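Local coordinates for protein beta-N-acetylhexosaminidase (Mycobacterium smegmatis, PDB 4YYF) that probably cleaves terminal non-reducing N-acetyl-D-hexosamine residues from N-acetyl-beta-D-hexosaminides as a glycoside hydrolase family 3 enzyme, at residues G256-D261 with P267-L272; D290-M295 with D306-A311; S115-Q120 with R147-T152; I71-G74 with D78-M81; V181-A186 with Y236-G241. The protein carries 1 engineered substitution. All blocks are in the same frame, centred on the assembly; numbering follows the deposited sequence. Where two conformers were deposited one is given.

Contact 1: G256-D261 with P267-L272; sequences GLTGSD and PAVYNL. Engineered in segment 267-272: V269 (natural residue Ala).
L257 leans out of loop 256-261 onto the first turns of helix 267-275, within the beta-alpha-beta crossover that joins parallel strands 246-249 and 287-289 of the TIM-barrel domain. Its CG stands anti to the backbone N (chi1 -180°), which carries the two methyls away from the loop and spreads them along the helix. CD1 lies over A268, 3.9 Å from A268 CB. CD2 is shared between two partners: L257 meets V269 at about a right angle, with L257 CD2 4.1 Å from V269 CG2, and passes L272 more at a slant, methyl to methyl.

V269 is an engineered residue. Its CG2 also faces T258, and there the fit is tight, with T258 CG2 only 3.3 Å from V269 CG2. A268 CB is pressed against the loop backbone as well, 3.2 Å from L257 O. V269 and L272 also touch F205 of strand 199-205, so the helix is held between loop and sheet.

T258 starts a type II' beta turn ending at D261. The backbone bond from D261 N to T258 O closes the turn at 3.0 Å. Besides taking a bond from V254 N, T258 OG1 adds a second link, donating in the carbonyl plane to D261 O at 2.7 Å.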
# COMPACT_ATOMS: atom_id res chain seq x y z
N GLY A 256 10.04 9.19 -19.41
CA GLY A 256 11.06 8.18 -19.64
C GLY A 256 10.70 6.83 -19.03
O GLY A 256 11.49 5.89 -19.10
N LEU A 257 9.52 6.73 -18.43
CA LEU A 257 9.09 5.46 -17.84
C LEU A 257 7.64 5.13 -18.19
O LEU A 257 7.37 4.11 -18.82
CB LEU A 257 9.28 5.44 -16.32
CG LEU A 257 8.85 4.14 -15.62
CD1 LEU A 257 9.78 2.98 -16.03
CD2 LEU A 257 8.81 4.29 -14.09
N THR A 258 6.71 6.00 -17.80
CA THR A 258 5.28 5.70 -17.92
C THR A 258 4.57 6.55 -18.95
O THR A 258 3.38 6.34 -19.21
CB THR A 258 4.53 5.89 -16.59
OG1 THR A 258 4.34 7.29 -16.34
CG2 THR A 258 5.32 5.30 -15.46
N GLY A 259 5.28 7.51 -19.53
CA GLY A 259 4.67 8.43 -20.47
C GLY A 259 3.58 9.24 -19.79
O GLY A 259 3.83 9.92 -18.80
N SER A 260 2.35 9.14 -20.30
CA SER A 260 1.24 9.88 -19.71
C SER A 260 0.36 8.99 -18.83
O SER A 260 -0.69 9.42 -18.35
CB SER A 260 0.41 10.58 -20.80
OG SER A 260 -0.12 9.66 -21.75
N ASP A 261 0.81 7.76 -18.59
CA ASP A 261 0.05 6.86 -17.73
C ASP A 261 0.45 7.07 -16.28
O ASP A 261 1.63 7.28 -15.97
CB ASP A 261 0.32 5.40 -18.09
CG ASP A 261 -0.22 5.02 -19.45
OD1 ASP A 261 -1.20 5.63 -19.91
OD2 ASP A 261 0.35 4.09 -20.06
N PRO A 267 2.66 -0.86 -17.04
CA PRO A 267 3.48 -2.07 -16.92
C PRO A 267 4.94 -1.74 -16.72
O PRO A 267 5.66 -2.47 -16.03
CB PRO A 267 3.30 -2.76 -18.28
CG PRO A 267 1.95 -2.32 -18.73
CD PRO A 267 1.80 -0.89 -18.23
N ALA A 268 5.38 -0.63 -17.31
CA ALA A 268 6.78 -0.23 -17.19
C ALA A 268 7.23 -0.07 -15.74
O ALA A 268 8.37 -0.40 -15.39
CB ALA A 268 7.03 1.04 -17.95
N VAL A 269 6.34 0.43 -14.89
CA VAL A 269 6.68 0.66 -13.49
C VAL A 269 6.95 -0.65 -12.78
O VAL A 269 7.95 -0.79 -12.07
CB VAL A 269 5.56 1.40 -12.77
CG1 VAL A 269 6.03 1.88 -11.39
CG2 VAL A 269 5.15 2.55 -13.58
N TYR A 270 6.07 -1.62 -13.00
CA TYR A 270 6.20 -2.92 -12.35
C TYR A 270 7.38 -3.70 -12.91
O TYR A 270 8.12 -4.33 -12.15
CB TYR A 270 4.88 -3.69 -12.43
CG TYR A 270 3.76 -2.93 -11.75
CD1 TYR A 270 3.59 -2.99 -10.38
CD2 TYR A 270 2.91 -2.09 -12.48
CE1 TYR A 270 2.59 -2.27 -9.75
CE2 TYR A 270 1.91 -1.38 -11.86
CZ TYR A 270 1.75 -1.47 -10.50
OH TYR A 270 0.74 -0.76 -9.89
N ASN A 271 7.60 -3.63 -14.23
CA ASN A 271 8.80 -4.24 -14.79
C ASN A 271 10.06 -3.66 -14.16
O ASN A 271 11.02 -4.38 -13.91
CB ASN A 271 8.86 -4.09 -16.32
CG ASN A 271 7.84 -4.94 -17.04
OD1 ASN A 271 7.36 -5.95 -16.50
ND2 ASN A 271 7.49 -4.54 -18.26
N LEU A 272 10.07 -2.35 -13.92
CA LEU A 272 11.24 -1.69 -13.35
C LEU A 272 11.53 -2.28 -11.97
O LEU A 272 12.68 -2.57 -11.63
CB LEU A 272 11.00 -0.19 -13.23
CG LEU A 272 12.21 0.64 -12.79
CD1 LEU A 272 13.23 0.71 -13.91
CD2 LEU A 272 11.77 2.05 -12.36

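Contact 2: D290-M295 with D306-A311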
# COMPACT_ATOMS: atom_id res chain seq x y z
N ASP A 290 -1.67 2.87 -4.75
CA ASP A 290 -2.27 3.93 -3.93
C ASP A 290 -3.77 3.91 -4.25
O ASP A 290 -4.21 3.18 -5.15
CB ASP A 290 -1.62 5.27 -4.30
CG ASP A 290 -1.79 6.35 -3.23
OD1 ASP A 290 -2.61 6.20 -2.30
OD2 ASP A 290 -1.10 7.38 -3.34
N ASP A 291 -4.55 4.70 -3.52
CA ASP A 291 -6.01 4.73 -3.61
C ASP A 291 -6.51 5.01 -5.04
O ASP A 291 -6.21 6.06 -5.60
CB ASP A 291 -6.52 5.76 -2.59
CG ASP A 291 -7.97 6.19 -2.78
OD1 ASP A 291 -8.79 5.48 -3.40
OD2 ASP A 291 -8.29 7.28 -2.28
N LEU A 292 -7.25 4.06 -5.60
CA LEU A 292 -7.72 4.12 -6.99
C LEU A 292 -9.07 4.81 -7.19
O LEU A 292 -9.47 5.05 -8.33
CB LEU A 292 -7.78 2.72 -7.60
CG LEU A 292 -6.47 1.95 -7.74
CD1 LEU A 292 -6.76 0.51 -8.11
CD2 LEU A 292 -5.57 2.59 -8.79
N SER A 293 -9.79 5.13 -6.12
CA SER A 293 -11.15 5.66 -6.28
C SER A 293 -11.30 7.16 -5.96
O SER A 293 -11.98 7.89 -6.69
CB SER A 293 -12.15 4.85 -5.45
OG SER A 293 -11.89 5.02 -4.07
N SER A 294 -10.69 7.62 -4.88
CA SER A 294 -10.92 9.01 -4.46
C SER A 294 -9.90 9.98 -5.02
O SER A 294 -10.09 11.19 -4.94
CB SER A 294 -10.95 9.14 -2.94
OG SER A 294 -9.63 9.15 -2.42
N MSE A 295 -8.82 9.45 -5.59
CA MSE A 295 -7.71 10.30 -6.04
C MSE A 295 -7.85 10.73 -7.49
O MSE A 295 -7.94 9.89 -8.39
CB MSE A 295 -6.37 9.58 -5.81
CG MSE A 295 -6.12 9.32 -4.33
SE MSE A 295 -4.38 8.57 -3.92
CE MSE A 295 -3.30 10.14 -4.27
N ASP A 306 -12.44 -0.15 -13.96
CA ASP A 306 -11.44 -0.01 -15.01
C ASP A 306 -10.04 0.22 -14.42
O ASP A 306 -9.06 -0.34 -14.91
CB ASP A 306 -11.84 1.12 -15.97
CG ASP A 306 -10.86 1.31 -17.12
OD1 ASP A 306 -10.10 0.36 -17.46
OD2 ASP A 306 -10.85 2.41 -17.71
N ALA A 307 -9.96 1.03 -13.36
CA ALA A 307 -8.68 1.34 -12.72
C ALA A 307 -8.07 0.11 -12.07
O ALA A 307 -6.85 -0.12 -12.15
CB ALA A 307 -8.86 2.44 -11.68
N VAL A 308 -8.91 -0.67 -11.41
CA VAL A 308 -8.45 -1.91 -10.77
C VAL A 308 -7.95 -2.89 -11.83
O VAL A 308 -6.86 -3.47 -11.69
CB VAL A 308 -9.57 -2.55 -9.93
CG1 VAL A 308 -9.19 -3.98 -9.52
CG2 VAL A 308 -9.84 -1.68 -8.71
N LEU A 309 -8.72 -3.05 -12.90
CA LEU A 309 -8.29 -3.89 -14.01
C LEU A 309 -6.94 -3.45 -14.58
O LEU A 309 -6.03 -4.27 -14.76
CB LEU A 309 -9.35 -3.87 -15.12
CG LEU A 309 -8.96 -4.64 -16.39
CD1 LEU A 309 -8.48 -6.04 -16.03
CD2 LEU A 309 -10.12 -4.72 -17.40
N ARG A 310 -6.80 -2.16 -14.87
CA ARG A 310 -5.54 -1.64 -15.40
C ARG A 310 -4.37 -1.87 -14.45
O ARG A 310 -3.26 -2.20 -14.89
CB ARG A 310 -5.68 -0.16 -15.75
CG ARG A 310 -6.45 0.09 -17.04
CD ARG A 310 -6.93 1.53 -17.15
NE ARG A 310 -7.62 1.75 -18.42
CZ ARG A 310 -7.01 2.02 -19.57
NH1 ARG A 310 -5.68 2.11 -19.60
NH2 ARG A 310 -7.71 2.20 -20.68
N ALA A 311 -4.60 -1.70 -13.15
CA ALA A 311 -3.54 -1.92 -12.17
C ALA A 311 -3.07 -3.38 -12.17
O ALA A 311 -1.88 -3.64 -12.23
CB ALA A 311 -3.98 -1.50 -10.77
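D291 OD1, one residue before the L292 that packs against A307, is gripped by two backbone N-H groups. S293 N comes at it from above the carboxylate plane, 2.9 Å from D291 OD1. S294 N arrives from the same face but on the syn side, tilted out of the plane, with an almost straight bond (171°) of 3.2 Å to D291 OD1. Together they make an Asx turn and an Asx motif, bending the chain back so that two successive N-H groups meet one oxygen. Just upstream, D291 N donates to D290 OD1 at 2.7 Å, on the anti side but tilted out of the carboxylate plane, and D291 O accepts from H251 NE2.

L292 points toward helix 304-314. The setting is a beta-alpha unit of the TIM barrel: the loop leaves strand 287-289, and the helix leads on to strand 319-321. L292 CG lies beside its backbone N (chi1 -63°), and CD1 reaches along the helix face. L292 CD1 touches V308 CG2 at 3.8 Å, the two side chains crossing at about a right angle. The same methyl continues to A311 CB, one turn on from A307, while L292 CB rests 4.2 Å from A307 CB.

A319 of strand 319-321 touches both L292 and V308, and V308 also meets V330 and L334 of helix 327-340. On another side of the helix, a salt bridge joins R310 to D306 one turn back: R310 NE is 3.0 Å from D306 OD1, which lies 20° out of the guanidinium plane.

Contact 3: S115-Q120 with R147-T152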
# COMPACT_ATOMS: atom_id res chain seq x y z
N SER A 115 -5.63 8.66 18.16
CA SER A 115 -6.54 8.78 19.30
C SER A 115 -6.41 7.58 20.23
O SER A 115 -6.71 7.67 21.43
CB SER A 115 -7.99 8.93 18.82
OG SER A 115 -8.36 7.80 18.05
N LEU A 116 -5.93 6.47 19.68
CA LEU A 116 -5.79 5.22 20.44
C LEU A 116 -4.35 4.89 20.80
O LEU A 116 -4.08 4.28 21.83
CB LEU A 116 -6.39 4.04 19.66
CG LEU A 116 -7.91 4.05 19.46
CD1 LEU A 116 -8.31 3.01 18.41
CD2 LEU A 116 -8.63 3.77 20.76
N ILE A 117 -3.40 5.27 19.95
CA ILE A 117 -2.02 4.86 20.21
C ILE A 117 -1.10 6.03 20.57
O ILE A 117 0.10 5.83 20.81
CB ILE A 117 -1.41 4.02 19.05
CG1 ILE A 117 -1.16 4.88 17.80
CG2 ILE A 117 -2.30 2.81 18.73
CD1 ILE A 117 -0.31 4.15 16.73
N GLY A 118 -1.65 7.24 20.61
CA GLY A 118 -0.88 8.43 20.92
C GLY A 118 -0.39 9.10 19.66
O GLY A 118 -0.30 8.47 18.61
N SER A 119 -0.04 10.37 19.73
CA SER A 119 0.51 11.03 18.56
C SER A 119 2.04 10.85 18.49
O SER A 119 2.70 10.56 19.48
CB SER A 119 0.14 12.51 18.54
OG SER A 119 0.79 13.17 19.60
N GLN A 120 2.58 11.03 17.29
CA GLN A 120 4.01 10.93 17.05
C GLN A 120 4.37 12.13 16.18
O GLN A 120 3.55 12.55 15.36
CB GLN A 120 4.30 9.63 16.29
CG GLN A 120 5.75 9.41 15.86
CD GLN A 120 5.82 8.54 14.63
OE1 GLN A 120 5.72 7.31 14.71
NE2 GLN A 120 5.96 9.17 13.47
N ARG A 147 -0.71 -3.77 16.46
CA ARG A 147 -1.01 -5.19 16.55
C ARG A 147 -2.11 -5.45 17.59
O ARG A 147 -3.00 -6.26 17.34
CB ARG A 147 0.22 -6.00 16.96
CG ARG A 147 1.35 -6.08 15.93
CD ARG A 147 0.94 -6.74 14.63
NE ARG A 147 0.37 -8.09 14.74
CZ ARG A 147 1.07 -9.19 15.00
NH1 ARG A 147 2.37 -9.12 15.28
NH2 ARG A 147 0.45 -10.38 15.03
N ASP A 148 -2.02 -4.80 18.74
CA ASP A 148 -3.04 -4.94 19.79
C ASP A 148 -4.44 -4.60 19.27
O ASP A 148 -5.45 -5.14 19.73
CB ASP A 148 -2.73 -4.02 20.98
CG ASP A 148 -1.98 -4.71 22.09
OD1 ASP A 148 -2.12 -5.95 22.25
OD2 ASP A 148 -1.25 -4.00 22.82
N LEU A 149 -4.48 -3.71 18.29
CA LEU A 149 -5.75 -3.28 17.71
C LEU A 149 -6.17 -4.13 16.52
O LEU A 149 -7.21 -3.88 15.91
CB LEU A 149 -5.68 -1.80 17.29
CG LEU A 149 -5.46 -0.80 18.42
CD1 LEU A 149 -5.21 0.60 17.85
CD2 LEU A 149 -6.68 -0.75 19.35
N GLY A 150 -5.38 -5.14 16.17
CA GLY A 150 -5.75 -6.01 15.05
C GLY A 150 -5.21 -5.58 13.70
O GLY A 150 -5.56 -6.18 12.67
N VAL A 151 -4.37 -4.55 13.67
CA VAL A 151 -3.78 -4.09 12.41
C VAL A 151 -2.69 -5.08 11.99
O VAL A 151 -1.91 -5.53 12.82
CB VAL A 151 -3.18 -2.68 12.58
CG1 VAL A 151 -2.31 -2.29 11.37
CG2 VAL A 151 -4.30 -1.66 12.80
N THR A 152 -2.64 -5.42 10.70
CA THR A 152 -1.58 -6.28 10.14
C THR A 152 -0.64 -5.59 9.15
O THR A 152 0.50 -6.05 8.92
CB THR A 152 -2.16 -7.57 9.51
OG1 THR A 152 -2.90 -7.25 8.32
CG2 THR A 152 -3.08 -8.26 10.49
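L149, at the end of helix 132-148, is the residue that meets both L116 and I117 of the short helix 114-117. Following the chain through it, R147 comes first: its carbonyl O receives G150 N at 2.9 Å, and its guanidinium reaches A196 O through NH1. L149 then turns its side chain toward helix 114-117. CG sits beside the backbone N (chi1 -63°), and one methyl does all the close touching. L149 CD1 lies 3.8 Å from I117 CG2 and 4.0 Å from L116 CD1. Both neighbours are met at a slant. T83, in the loop before helix 86-93, touches L116 and L149 alike.

At G150 phi turns positive (91°) and the helix ends in a Schellman motif. V151 goes inward against V103 of strand 100-107, and T152, tied through OG1 to V101 N, delivers the chain to barrel strand 153-154. The contact thus lies on the TIM barrel where a helix hands over to a strand.

The meeting itself is purely apolar, with I117 buried and L116 exposed. Dispersion and the hiding of methyl surface hold it, while polar bonds beside it, such as G118 O to R142 NH1, probably help fix the orientation.

Contact 4: I71-G74 with D78-M81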
# COMPACT_ATOMS: atom_id res chain seq x y z
N ILE A 71 -9.12 -5.13 4.33
CA ILE A 71 -9.91 -3.93 4.60
C ILE A 71 -8.98 -2.84 5.10
O ILE A 71 -7.96 -3.13 5.72
CB ILE A 71 -11.03 -4.19 5.63
CG1 ILE A 71 -10.45 -4.76 6.92
CG2 ILE A 71 -12.10 -5.13 5.02
CD1 ILE A 71 -11.47 -4.85 8.07
N MSE A 72 -9.32 -1.59 4.81
CA MSE A 72 -8.48 -0.48 5.24
C MSE A 72 -9.22 0.41 6.23
O MSE A 72 -10.40 0.72 6.05
CB MSE A 72 -8.00 0.36 4.06
CG MSE A 72 -7.02 1.44 4.51
SE MSE A 72 -6.48 2.61 3.08
CE MSE A 72 -5.15 3.67 4.02
N ILE A 73 -8.51 0.81 7.28
CA ILE A 73 -9.02 1.74 8.27
C ILE A 73 -8.54 3.13 7.85
O ILE A 73 -7.35 3.33 7.62
CB ILE A 73 -8.42 1.43 9.65
CG1 ILE A 73 -8.69 -0.03 10.05
CG2 ILE A 73 -8.95 2.38 10.70
CD1 ILE A 73 -10.15 -0.42 10.11
N GLY A 74 -9.44 4.10 7.77
CA GLY A 74 -9.05 5.45 7.41
C GLY A 74 -9.73 6.49 8.26
O GLY A 74 -10.40 6.16 9.24
N ASP A 78 -15.20 4.52 11.64
CA ASP A 78 -15.58 4.43 13.04
C ASP A 78 -14.60 3.48 13.76
O ASP A 78 -14.66 2.27 13.55
CB ASP A 78 -17.00 3.85 13.06
CG ASP A 78 -17.58 3.72 14.45
OD1 ASP A 78 -16.87 3.30 15.39
OD2 ASP A 78 -18.79 4.02 14.59
N LEU A 79 -13.71 4.00 14.60
CA LEU A 79 -12.64 3.18 15.20
C LEU A 79 -13.08 2.27 16.36
O LEU A 79 -12.28 1.47 16.85
CB LEU A 79 -11.48 4.05 15.66
CG LEU A 79 -10.77 4.87 14.58
CD1 LEU A 79 -9.58 5.63 15.16
CD2 LEU A 79 -10.32 3.94 13.47
N SER A 80 -14.32 2.38 16.79
CA SER A 80 -14.77 1.54 17.90
C SER A 80 -14.64 0.05 17.56
O SER A 80 -14.49 -0.77 18.46
CB SER A 80 -16.20 1.88 18.32
OG SER A 80 -17.09 1.66 17.25
N MSE A 81 -14.69 -0.30 16.28
CA MSE A 81 -14.53 -1.70 15.88
C MSE A 81 -13.18 -2.29 16.28
O MSE A 81 -13.02 -3.51 16.37
CB MSE A 81 -14.75 -1.87 14.37
CG MSE A 81 -13.73 -1.09 13.51
SE MSE A 81 -14.06 -1.35 11.58
CE MSE A 81 -13.66 -3.23 11.51
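I73 and L79 form the tight part of this contact, with I73 CG2 only 3.5 Å from L79 CD2, closer than methyls usually come. I73 belongs to barrel strand 70-73, and L79 lies in the loop that follows on the way to helix 86-93, so the contact folds a beta-alpha loop of the TIM barrel back on its own strand. I73 CG2 stands anti to its backbone N (chi1 -55° for CG1) and presents its methyl to the leucine, whose side chain passes it at a slant.

Selenomethionine M81 meets the strand less closely. Its selenium is 4.3 Å from I73 CD1, and M81 CE lies 4.4 Å from I71 CD1, so the long side chain bridges two alternate residues on one side of the strand. Helix 56-66 closes over M81 through A56 and A59, and L87 of helix 86-93 touches both M81 and I71.

The solvent side is polar. There D78 makes an Asx turn, its OD1 taking the S80 N-H at 3.1 Å nearly head-on to the C-O bond.

Chemically the two sides divide the work: methyls and selenium bury apolar surface against the strand, while the carboxylate fixes the loop's bend at the surface.

Contact 5: V181-A186 with Y236-G241; sequences VVTEYA and YRTLTG
T183 holds CG2 anti to its backbone N, with OG1 at chi1 -58°, and T238 places OG1 between its own N and carbonyl carbon (chi1 59°); these two settings point methyl and hydroxyl at each other. T183 CG2 lies 3.2 Å from T238 OG1, the side chains crossing at about a right angle. It is a close carbon-to-oxygen approach and not a hydrogen bond; the T183 hydroxyl is bonded back to P179 O in its own helix.

L239, one residue on, lies against helix 179-196. Its CD2 sits 4.0 Å from T183 O, and its CD1 is 4.2 Å from A186 CB, so the leucine spans one turn of that helix. Beyond it, T240 bonds back to Y236: Y236 O accepts both T240 OG1, at 3.0 Å, and T240 N, at 3.2 Å, while OG1 also meets Y278 OH.

The contact is a helix-to-helix pairing on the TIM barrel, exposed at T238 and buried at L239 and A186. Beneath it runs strand 199-205, where L202 carries L239 and Y236, and F205 meets the Y236 ring edge-to-face. On the far side of helix 179-196, Y185 packs on V135 of helix 132-148.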
# COMPACT_ATOMS: atom_id res chain seq x y z
N VAL A 181 19.74 9.92 4.10
CA VAL A 181 19.00 10.14 5.34
C VAL A 181 17.68 9.38 5.32
O VAL A 181 17.30 8.75 6.31
CB VAL A 181 18.77 11.64 5.60
CG1 VAL A 181 17.84 11.84 6.80
CG2 VAL A 181 20.09 12.33 5.83
N VAL A 182 16.98 9.42 4.18
CA VAL A 182 15.74 8.66 4.06
C VAL A 182 16.01 7.18 4.29
O VAL A 182 15.30 6.52 5.05
CB VAL A 182 15.04 8.88 2.70
CG1 VAL A 182 13.90 7.88 2.52
CG2 VAL A 182 14.52 10.32 2.61
N THR A 183 17.05 6.66 3.64
CA THR A 183 17.36 5.24 3.78
C THR A 183 17.59 4.85 5.23
O THR A 183 17.04 3.86 5.72
CB THR A 183 18.59 4.87 2.95
OG1 THR A 183 18.34 5.21 1.58
CG2 THR A 183 18.90 3.38 3.07
N GLU A 184 18.40 5.63 5.94
CA GLU A 184 18.66 5.36 7.35
C GLU A 184 17.39 5.41 8.19
O GLU A 184 17.09 4.47 8.93
CB GLU A 184 19.70 6.33 7.90
CG GLU A 184 20.24 5.91 9.25
CD GLU A 184 21.13 6.97 9.87
OE1 GLU A 184 21.23 8.07 9.30
OE2 GLU A 184 21.71 6.68 10.94
N TYR A 185 16.64 6.51 8.09
CA TYR A 185 15.50 6.72 8.98
C TYR A 185 14.26 5.91 8.60
O TYR A 185 13.65 5.26 9.46
CB TYR A 185 15.19 8.21 9.14
CG TYR A 185 16.13 8.89 10.10
CD1 TYR A 185 17.41 9.28 9.70
CD2 TYR A 185 15.74 9.13 11.41
CE1 TYR A 185 18.28 9.89 10.60
CE2 TYR A 185 16.60 9.74 12.31
CZ TYR A 185 17.86 10.12 11.90
OH TYR A 185 18.69 10.72 12.80
N ALA A 186 13.89 5.92 7.32
CA ALA A 186 12.76 5.08 6.91
C ALA A 186 13.11 3.60 7.12
O ALA A 186 12.24 2.79 7.47
CB ALA A 186 12.38 5.34 5.46
N TYR A 236 14.95 2.60 -2.14
CA TYR A 236 14.44 1.27 -2.51
C TYR A 236 15.56 0.25 -2.72
O TYR A 236 15.36 -0.94 -2.50
CB TYR A 236 13.56 1.34 -3.76
CG TYR A 236 12.29 2.14 -3.57
CD1 TYR A 236 11.15 1.55 -3.05
CD2 TYR A 236 12.23 3.49 -3.91
CE1 TYR A 236 9.97 2.27 -2.88
CE2 TYR A 236 11.06 4.23 -3.73
CZ TYR A 236 9.94 3.61 -3.22
OH TYR A 236 8.77 4.33 -3.04
N ARG A 237 16.73 0.72 -3.14
CA ARG A 237 17.84 -0.19 -3.45
C ARG A 237 18.23 -1.08 -2.28
O ARG A 237 18.59 -2.22 -2.48
CB ARG A 237 19.08 0.58 -3.89
CG ARG A 237 18.95 1.39 -5.16
CD ARG A 237 20.23 2.19 -5.32
NE ARG A 237 20.22 3.14 -6.43
CZ ARG A 237 21.20 4.01 -6.67
NH1 ARG A 237 21.13 4.84 -7.70
NH2 ARG A 237 22.25 4.04 -5.86
N THR A 238 18.16 -0.54 -1.07
CA THR A 238 18.46 -1.37 0.10
C THR A 238 17.21 -1.82 0.86
O THR A 238 17.19 -2.91 1.41
CB THR A 238 19.46 -0.70 1.07
OG1 THR A 238 18.91 0.54 1.52
CG2 THR A 238 20.78 -0.43 0.38
N LEU A 239 16.17 -1.00 0.87
CA LEU A 239 15.03 -1.26 1.75
C LEU A 239 14.10 -2.36 1.23
O LEU A 239 13.44 -3.02 2.02
CB LEU A 239 14.25 0.02 2.03
CG LEU A 239 15.05 1.10 2.77
CD1 LEU A 239 14.16 2.24 3.21
CD2 LEU A 239 15.76 0.48 3.97
N THR A 240 14.04 -2.56 -0.08
CA THR A 240 13.19 -3.62 -0.63
C THR A 240 13.73 -5.02 -0.33
O THR A 240 12.99 -6.00 -0.42
CB THR A 240 12.97 -3.49 -2.15
OG1 THR A 240 14.21 -3.65 -2.83
CG2 THR A 240 12.40 -2.14 -2.48
N GLY A 241 15.01 -5.10 0.01
CA GLY A 241 15.66 -6.37 0.29
C GLY A 241 15.61 -6.77 1.75
O GLY A 241 16.17 -7.80 2.13

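In the fold
From the N terminus the contacts come strictly in series; none nests in or crosses another. Contact 4 comes first, closing a short loop after strand 70-73. Contact 3 follows, spanning 26 mostly helical residues to join helix 114-117 to the end of helix 132-148; it touches contact 4, S115 OG lying 3.8 Å from L79 CD1. Contact 5 has the longest span, 49 residues, and pairs helices 179-196 and 234-239. Contact 1 closes the loop before helix 267-275, and contact 2 seats helix 304-314 on the loop after strand 287-289. Contacts 1 and 3, with centres about 35 Å apart, lie on opposite sides of the chain's centre, as do contacts 2 and 5 and contacts 4 and 5.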